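Local coordinates for sigma-C capsid protein (Avian reovirus, PDB 2VRS) that attaches the virus to host cells as a trimeric fibre protein of the outer capsid and induces apoptosis, at residues 50-55 against 59-64; 87-92 against 97-102; 178-181 against 185-188. One frame throughout, in Å; residues are numbered along the deposited sequence.

Contact 1: residues 50-55 against 59-64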
loop_
_atom_site.group_PDB
_atom_site.type_symbol
_atom_site.label_atom_id
_atom_site.label_comp_id
_atom_site.label_asym_id
_atom_site.label_seq_id
_atom_site.Cartn_x
_atom_site.Cartn_y
_atom_site.Cartn_z
ATOM N N PRO C 50 -0.109 15.097 0.809
ATOM C CA PRO C 50 1.337 14.899 0.862
ATOM C C PRO C 50 2.155 15.467 -0.293
ATOM O O PRO C 50 3.324 15.085 -0.451
ATOM C CB PRO C 50 1.475 13.363 0.856
ATOM C CG PRO C 50 0.289 12.936 -0.023
ATOM C CD PRO C 50 -0.815 13.943 0.217
ATOM N N LEU C 51 1.571 16.351 -1.109
ATOM C CA LEU C 51 2.383 17.070 -2.111
ATOM C C LEU C 51 3.058 18.282 -1.459
ATOM O O LEU C 51 2.529 18.869 -0.517
ATOM C CB LEU C 51 1.515 17.540 -3.280
ATOM C CG LEU C 51 0.646 16.515 -4.004
ATOM C CD1 LEU C 51 -0.290 17.205 -4.977
ATOM C CD2 LEU C 51 1.484 15.520 -4.715
ATOM N N SER C 52 4.249 18.627 -1.930
ATOM C CA SER C 52 4.933 19.794 -1.353
ATOM C C SER C 52 5.877 20.417 -2.358
ATOM O O SER C 52 6.301 19.751 -3.294
ATOM C CB SER C 52 5.677 19.436 -0.064
ATOM O OG SER C 52 6.803 18.602 -0.320
ATOM N N VAL C 53 6.187 21.702 -2.157
ATOM C CA VAL C 53 7.089 22.433 -3.062
ATOM C C VAL C 53 8.262 23.013 -2.268
ATOM O O VAL C 53 8.092 23.518 -1.167
ATOM C CB VAL C 53 6.373 23.596 -3.783
ATOM C CG1 VAL C 53 7.148 23.990 -5.057
ATOM C CG2 VAL C 53 4.964 23.212 -4.117
ATOM N N ALA C 54 9.463 22.909 -2.829
ATOM C CA ALA C 54 10.659 23.492 -2.228
ATOM C C ALA C 54 11.461 24.047 -3.387
ATOM O O ALA C 54 11.917 23.285 -4.266
ATOM C CB ALA C 54 11.462 22.430 -1.480
ATOM N N ASP C 55 11.595 25.374 -3.423
ATOM C CA ASP C 55 12.391 26.018 -4.468
ATOM C C ASP C 55 11.841 25.658 -5.863
ATOM O O ASP C 55 12.589 25.325 -6.792
ATOM C CB ASP C 55 13.866 25.599 -4.299
ATOM C CG ASP C 55 14.820 26.384 -5.189
ATOM O OD1 ASP C 55 14.521 27.560 -5.529
ATOM O OD2 ASP C 55 15.873 25.812 -5.550
ATOM N N SER C 59 7.165 17.794 -5.118
ATOM C CA SER C 59 7.494 16.423 -4.704
ATOM C C SER C 59 6.287 15.746 -4.092
ATOM O O SER C 59 5.336 16.408 -3.649
ATOM C CB SER C 59 8.649 16.449 -3.691
ATOM O OG SER C 59 9.852 16.771 -4.352
ATOM N N LEU C 60 6.298 14.408 -4.111
ATOM C CA LEU C 60 5.395 13.641 -3.253
ATOM C C LEU C 60 6.212 13.184 -2.048
ATOM O O LEU C 60 7.208 12.478 -2.222
ATOM C CB LEU C 60 4.835 12.413 -4.013
ATOM C CG LEU C 60 4.032 11.429 -3.153
ATOM C CD1 LEU C 60 2.667 12.090 -2.742
ATOM C CD2 LEU C 60 3.777 10.182 -3.974
ATOM N N ASP C 61 5.805 13.609 -0.842
ATOM C CA ASP C 61 6.451 13.190 0.397
ATOM C C ASP C 61 5.936 11.778 0.684
ATOM O O ASP C 61 4.709 11.558 0.696
ATOM C CB ASP C 61 6.136 14.133 1.542
ATOM C CG ASP C 61 6.758 15.519 1.321
ATOM O OD1 ASP C 61 7.957 15.563 1.025
ATOM O OD2 ASP C 61 6.036 16.511 1.457
ATOM N N MET C 62 6.872 10.847 0.868
ATOM C CA MET C 62 6.549 9.416 1.015
ATOM C C MET C 62 7.103 8.863 2.336
ATOM O O MET C 62 8.293 9.074 2.685
ATOM C CB MET C 62 7.174 8.632 -0.151
ATOM C CG MET C 62 6.638 9.040 -1.541
ATOM S SD MET C 62 7.570 8.268 -2.891
ATOM C CE MET C 62 9.045 9.316 -2.966
ATOM N N ASP C 63 6.228 8.149 3.061
ATOM C CA ASP C 63 6.648 7.429 4.260
ATOM C C ASP C 63 7.365 6.189 3.770
ATOM O O ASP C 63 6.709 5.367 3.137
ATOM C CB ASP C 63 5.392 7.024 5.028
ATOM C CG ASP C 63 5.649 5.935 6.083
ATOM O OD1 ASP C 63 6.814 5.707 6.444
ATOM O OD2 ASP C 63 4.644 5.336 6.525
ATOM N N PRO C 64 8.675 6.042 4.063
ATOM C CA PRO C 64 9.466 4.908 3.547
ATOM C C PRO C 64 9.049 3.523 4.093
ATOM O O PRO C 64 9.410 2.505 3.501
ATOM C CB PRO C 64 10.896 5.241 3.980
ATOM C CG PRO C 64 10.751 6.021 5.185
ATOM C CD PRO C 64 9.525 6.921 4.891
#
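Three backbone hydrogen bonds tie S52 and P50 to the chain running back past them. S52 and S59 form an antiparallel hydrogen-bonded pair: S59 N gives to S52 O at 2.8 Å, and S52 N gives to S59 O at 3.0 Å. One step on, L51 and L60 make the non-hydrogen-bonded pair, where L51 CA leans on S59 O in a CA-H...O contact of 3.4 Å. The ladder then runs past the strand ends, D61 N reaching P50 O at 2.9 Å.

A side-chain bond reinforces this end on the face that carries S52 and S59. S52 OG donates to D61 OD2 over 2.8 Å, meeting the oxygen on its syn side but 31° out of the carboxylate plane. The hydroxyl gets there because chi1 of 69° sets OG between the backbone N and the carbonyl carbon, while D61 bends its carboxylate toward strand 51-54.

Apolar contacts gather round L60, on the face it shares with L51. P50, which follows a cis peptide bond, lies beside L60 with both side chains pointing the same way, P50 CG to L60 CD1 being 3.7 Å. L60 CD1 also meets L51 CD2 at 4.1 Å, the two leucines crossing obliquely.

This is the hairpin of strands 51-54 and 57-60 in the triple beta-spiral part of the fibre. L60 packs on L73 of strand 73-74 in its own chain and also on L73 of the second subunit, while L51 meets its counterpart L51 in the third, so the leucine face lies against the neighbouring subunits of the trimer.

Contact 2: residues 87-92 against 97-102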
loop_
_atom_site.group_PDB
_atom_site.type_symbol
_atom_site.label_atom_id
_atom_site.label_comp_id
_atom_site.label_asym_id
_atom_site.label_seq_id
_atom_site.Cartn_x
_atom_site.Cartn_y
_atom_site.Cartn_z
ATOM N N TRP C 87 8.460 -10.603 26.886
ATOM C CA TRP C 87 7.253 -9.821 27.228
ATOM C C TRP C 87 6.516 -10.541 28.330
ATOM O O TRP C 87 6.170 -11.728 28.179
ATOM C CB TRP C 87 6.334 -9.731 25.995
ATOM C CG TRP C 87 5.430 -8.566 25.969
ATOM C CD1 TRP C 87 4.964 -7.852 27.040
ATOM C CD2 TRP C 87 4.850 -7.972 24.796
ATOM N NE1 TRP C 87 4.121 -6.833 26.605
ATOM C CE2 TRP C 87 4.058 -6.879 25.230
ATOM C CE3 TRP C 87 4.948 -8.244 23.406
ATOM C CZ2 TRP C 87 3.360 -6.051 24.329
ATOM C CZ3 TRP C 87 4.239 -7.415 22.502
ATOM C CH2 TRP C 87 3.473 -6.328 22.966
ATOM N N MET C 88 6.294 -9.861 29.458
ATOM C CA MET C 88 5.515 -10.497 30.519
ATOM C C MET C 88 4.062 -10.196 30.228
ATOM O O MET C 88 3.636 -9.036 30.242
ATOM C CB MET C 88 5.922 -9.995 31.915
ATOM C CG MET C 88 5.294 -10.840 33.030
ATOM S SD MET C 88 5.308 -9.941 34.601
ATOM C CE MET C 88 4.313 -8.476 34.237
ATOM N N ALA C 89 3.304 -11.231 29.900
ATOM C CA ALA C 89 1.907 -11.044 29.633
ATOM C C ALA C 89 1.131 -11.234 30.940
ATOM O O ALA C 89 1.454 -12.109 31.746
ATOM C CB ALA C 89 1.437 -12.085 28.637
ATOM N N ARG C 90 0.038 -10.494 31.096
ATOM C CA ARG C 90 -0.685 -10.528 32.357
ATOM C C ARG C 90 -2.030 -11.160 32.245
ATOM O O ARG C 90 -2.878 -10.689 31.493
ATOM C CB ARG C 90 -0.834 -9.096 32.885
ATOM C CG ARG C 90 0.517 -8.476 33.233
ATOM C CD ARG C 90 0.215 -7.035 33.624
ATOM N NE ARG C 90 1.408 -6.314 33.972
ATOM C CZ ARG C 90 1.901 -6.245 35.197
ATOM N NH1 ARG C 90 1.306 -6.883 36.208
ATOM N NH2 ARG C 90 3.008 -5.543 35.398
ATOM N N GLY C 91 -2.237 -12.233 33.005
ATOM C CA GLY C 91 -3.549 -12.872 33.068
ATOM C C GLY C 91 -4.509 -11.992 33.835
ATOM O O GLY C 91 -4.141 -11.418 34.868
ATOM N N THR C 92 -5.724 -11.858 33.317
ATOM C CA THR C 92 -6.865 -11.367 34.080
ATOM C C THR C 92 -8.085 -12.218 33.712
ATOM O O THR C 92 -8.012 -13.105 32.849
ATOM C CB THR C 92 -7.192 -9.899 33.753
ATOM O OG1 THR C 92 -7.586 -9.788 32.389
ATOM C CG2 THR C 92 -5.992 -8.983 34.020
ATOM N N ASP C 97 -2.415 -14.822 37.060
ATOM C CA ASP C 97 -1.019 -15.188 36.904
ATOM C C ASP C 97 -0.375 -14.372 35.763
ATOM O O ASP C 97 -1.066 -13.701 34.991
ATOM C CB ASP C 97 -0.994 -16.688 36.628
ATOM C CG ASP C 97 0.312 -17.338 36.963
ATOM O OD1 ASP C 97 1.271 -16.653 37.407
ATOM O OD2 ASP C 97 0.360 -18.572 36.772
ATOM N N THR C 98 0.946 -14.405 35.682
ATOM C CA THR C 98 1.671 -13.794 34.563
ATOM C C THR C 98 2.498 -14.898 33.865
ATOM O O THR C 98 2.728 -15.977 34.430
ATOM C CB THR C 98 2.618 -12.681 35.025
ATOM O OG1 THR C 98 3.554 -13.215 35.962
ATOM C CG2 THR C 98 1.872 -11.525 35.710
ATOM N N ILE C 99 2.914 -14.642 32.625
ATOM C CA ILE C 99 3.690 -15.624 31.897
ATOM C C ILE C 99 4.649 -14.888 31.021
ATOM O O ILE C 99 4.290 -13.904 30.368
ATOM C CB ILE C 99 2.803 -16.646 31.106
ATOM C CG1 ILE C 99 3.675 -17.802 30.522
ATOM C CG2 ILE C 99 1.973 -15.933 30.033
ATOM C CD1 ILE C 99 2.860 -19.020 30.108
ATOM N N ASP C 100 5.898 -15.338 31.062
ATOM C CA ASP C 100 6.977 -14.747 30.297
ATOM C C ASP C 100 7.012 -15.302 28.891
ATOM O O ASP C 100 7.237 -16.508 28.675
ATOM C CB ASP C 100 8.310 -15.031 30.990
ATOM C CG ASP C 100 8.554 -14.108 32.179
ATOM O OD1 ASP C 100 7.887 -13.039 32.308
ATOM O OD2 ASP C 100 9.427 -14.460 32.997
ATOM N N MET C 101 6.783 -14.412 27.934
ATOM C CA MET C 101 6.795 -14.784 26.517
ATOM C C MET C 101 8.082 -14.383 25.831
ATOM O O MET C 101 8.553 -13.248 25.942
ATOM C CB MET C 101 5.632 -14.087 25.765
ATOM C CG MET C 101 4.245 -14.349 26.357
ATOM S SD MET C 101 3.782 -16.100 26.522
ATOM C CE MET C 101 3.548 -16.495 24.764
ATOM N N THR C 102 8.654 -15.320 25.075
ATOM C CA THR C 102 9.710 -14.977 24.145
ATOM C C THR C 102 9.074 -14.563 22.815
ATOM O O THR C 102 8.299 -15.317 22.208
ATOM C CB THR C 102 10.624 -16.200 23.953
ATOM O OG1 THR C 102 11.224 -16.482 25.234
ATOM C CG2 THR C 102 11.695 -15.963 22.901
HETATM O O HOH W 1 -1.823 -10.913 35.911
#
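D97 O takes the amide of G91 and a water at the turn end of this strand pair. G91 N gives D97 O a hydrogen bond of 2.7 Å, and the water lies 3.0 Å from D97 O and 2.6 Å from G91 O, bridging the two carbonyls. It thus joins the segments across the point where the strands run into their connecting turn. D97 also folds its side chain back, OD1 receiving T98 N from above the carboxylate plane, and its OD2 takes T123 N.

Beyond this end the ladder is regular. W87 with M101 and A89 with I99 are antiparallel hydrogen-bonded pairs, each closed by two N-H...O bonds, the one from W87 N to M101 O measuring 2.8 Å.

On the face of M88, R90, T98 and D100, M88 does most of the touching. With CG anti to the backbone N (chi1 -170°), it reaches across to the other strand: M88 CG lies 3.5 Å from D100 OD1 and 3.8 Å from T98 CB, and M88 SD rests by the threonine's CB and CG2. A bend at chi3 then brings M88 CE over one face of the R90 guanidinium, 3.3 Å above its plane. R90 NE forms a salt bridge with D137.

The other face is buried. A89 CB meets I99 CG2 at 4.1 Å and faces F133 and L131 of strand 128-134; W87 turns its indole away from M101, NE1 bonding D134 O and the ring meeting F133 edge-to-face. Such a two-faced antiparallel hairpin, here strands 81-92 and 98-108, is a building unit of the beta-barrel of the C-terminal domain.

Contact 3: residues 178-181 against 185-188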
loop_
_atom_site.group_PDB
_atom_site.type_symbol
_atom_site.label_atom_id
_atom_site.label_comp_id
_atom_site.label_asym_id
_atom_site.label_seq_id
_atom_site.Cartn_x
_atom_site.Cartn_y
_atom_site.Cartn_z
ATOM N N GLY C 178 -7.948 -10.533 19.683
ATOM C CA GLY C 178 -7.416 -9.493 20.547
ATOM C C GLY C 178 -8.070 -8.152 20.294
ATOM O O GLY C 178 -8.780 -7.980 19.303
ATOM N N VAL C 179 -7.846 -7.200 21.202
ATOM C CA VAL C 179 -8.312 -5.818 20.968
ATOM C C VAL C 179 -7.401 -4.894 21.744
ATOM O O VAL C 179 -6.966 -5.234 22.851
ATOM C CB VAL C 179 -9.821 -5.662 21.380
ATOM C CG1 VAL C 179 -9.999 -5.817 22.900
ATOM C CG2 VAL C 179 -10.386 -4.321 20.909
ATOM N N TYR C 180 -7.073 -3.759 21.134
ATOM C CA TYR C 180 -6.318 -2.691 21.803
ATOM C C TYR C 180 -7.231 -1.846 22.673
ATOM O O TYR C 180 -8.184 -1.277 22.186
ATOM C CB TYR C 180 -5.588 -1.802 20.785
ATOM C CG TYR C 180 -4.307 -2.463 20.289
ATOM C CD1 TYR C 180 -4.347 -3.332 19.188
ATOM C CD2 TYR C 180 -3.104 -2.266 20.951
ATOM C CE1 TYR C 180 -3.175 -3.961 18.733
ATOM C CE2 TYR C 180 -1.918 -2.911 20.524
ATOM C CZ TYR C 180 -1.990 -3.746 19.398
ATOM O OH TYR C 180 -0.835 -4.355 18.996
ATOM N N SER C 181 -6.924 -1.803 23.957
ATOM C CA SER C 181 -7.614 -0.875 24.889
ATOM C C SER C 181 -7.016 0.539 24.817
ATOM O O SER C 181 -7.668 1.514 25.182
ATOM C CB SER C 181 -7.604 -1.428 26.309
ATOM O OG SER C 181 -6.275 -1.701 26.754
ATOM N N VAL C 185 -1.480 -1.079 24.530
ATOM C CA VAL C 185 -1.942 -2.260 25.274
ATOM C C VAL C 185 -3.006 -3.005 24.491
ATOM O O VAL C 185 -4.025 -2.426 24.129
ATOM C CB VAL C 185 -2.578 -1.878 26.671
ATOM C CG1 VAL C 185 -3.032 -3.134 27.433
ATOM C CG2 VAL C 185 -1.633 -1.047 27.494
ATOM N N PHE C 186 -2.797 -4.302 24.261
ATOM C CA PHE C 186 -3.853 -5.147 23.773
ATOM C C PHE C 186 -4.060 -6.330 24.696
ATOM O O PHE C 186 -3.165 -6.713 25.462
ATOM C CB PHE C 186 -3.669 -5.618 22.303
ATOM C CG PHE C 186 -2.546 -6.614 22.093
ATOM C CD1 PHE C 186 -1.251 -6.150 21.857
ATOM C CD2 PHE C 186 -2.810 -8.015 22.031
ATOM C CE1 PHE C 186 -0.220 -7.039 21.617
ATOM C CE2 PHE C 186 -1.787 -8.933 21.768
ATOM C CZ PHE C 186 -0.473 -8.441 21.583
ATOM N N THR C 187 -5.265 -6.856 24.647
ATOM C CA THR C 187 -5.653 -8.031 25.429
ATOM C C THR C 187 -6.263 -9.083 24.495
ATOM O O THR C 187 -7.082 -8.769 23.632
ATOM C CB THR C 187 -6.651 -7.626 26.539
ATOM O OG1 THR C 187 -5.998 -6.675 27.400
ATOM C CG2 THR C 187 -7.106 -8.846 27.350
ATOM N N ILE C 188 -5.814 -10.319 24.645
ATOM C CA ILE C 188 -6.412 -11.428 23.928
ATOM C C ILE C 188 -7.312 -12.261 24.851
ATOM O O ILE C 188 -7.038 -12.380 26.050
ATOM C CB ILE C 188 -5.334 -12.304 23.262
ATOM C CG1 ILE C 188 -4.497 -13.044 24.296
ATOM C CG2 ILE C 188 -4.488 -11.406 22.324
ATOM C CD1 ILE C 188 -3.505 -14.045 23.672
HETATM O O HOH W 2 -6.606 -4.103 27.474
#
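G178-Y180 and V185-I188 run antiparallel, the axes of these short segments 4.6 Å apart at closest. V179 and T187 form the hydrogen-bonded pair, V179 N to T187 O and T187 N to V179 O both measuring 3.0 Å. The flanking pairs, G178 with I188 and Y180 with F186, are non-hydrogen-bonded, and their CA atoms come within 4.0 Å of each other. At the corner where the chain turns, S181 N bonds V185 O less straight, with 133° at the hydrogen.

Y180 and F186 share the buried face. F186 CB sits over the centre of the Y180 ring, 3.5 Å from its centroid in a CH-pi contact. With chi1 at 70°, F186 CG sits between the backbone N and the carbonyl carbon, and the ring slants past the tyrosine with the planes at 53°. F186 CD1 comes to 3.4 Å from Y180 OH. I188 CG2 lies in plane at the edge of the phenylalanine ring and 3.9 Å from G178 CA.

This hairpin of strands 170-180 and 185-191 belongs to the antiparallel barrel of the C-terminal domain; F186 meets the ring of F133 on strand 128-134, and Y180 that of F159.

V179 and T187 lie on the opposite face, V179 exposed to solvent. A water links S181 OG, at 2.5 Å, to T187 OG1, at 2.6 Å, and T187 OG1 also bonds T132 OG1.

How the contacts relate
Contacts 2 and 3 are hairpins of one antiparallel sheet in the C-terminal domain, their centres about 14 Å apart, and strand 128-134 pairs with a strand of each. They touch directly where W87 CH2 meets F186 CE1 at 4.0 Å, and F133 is a neighbour common to both. Contact 1 stands apart in the triple beta-spiral, its centre about 43 Å from that of contact 2 and 35 Å from that of contact 3. It packs against both other subunits, whereas no other chain touches contacts 2 and 3. The zinc ligands H172 and Y174 belong to strand 170-180, which also supplies the first segment of contact 3.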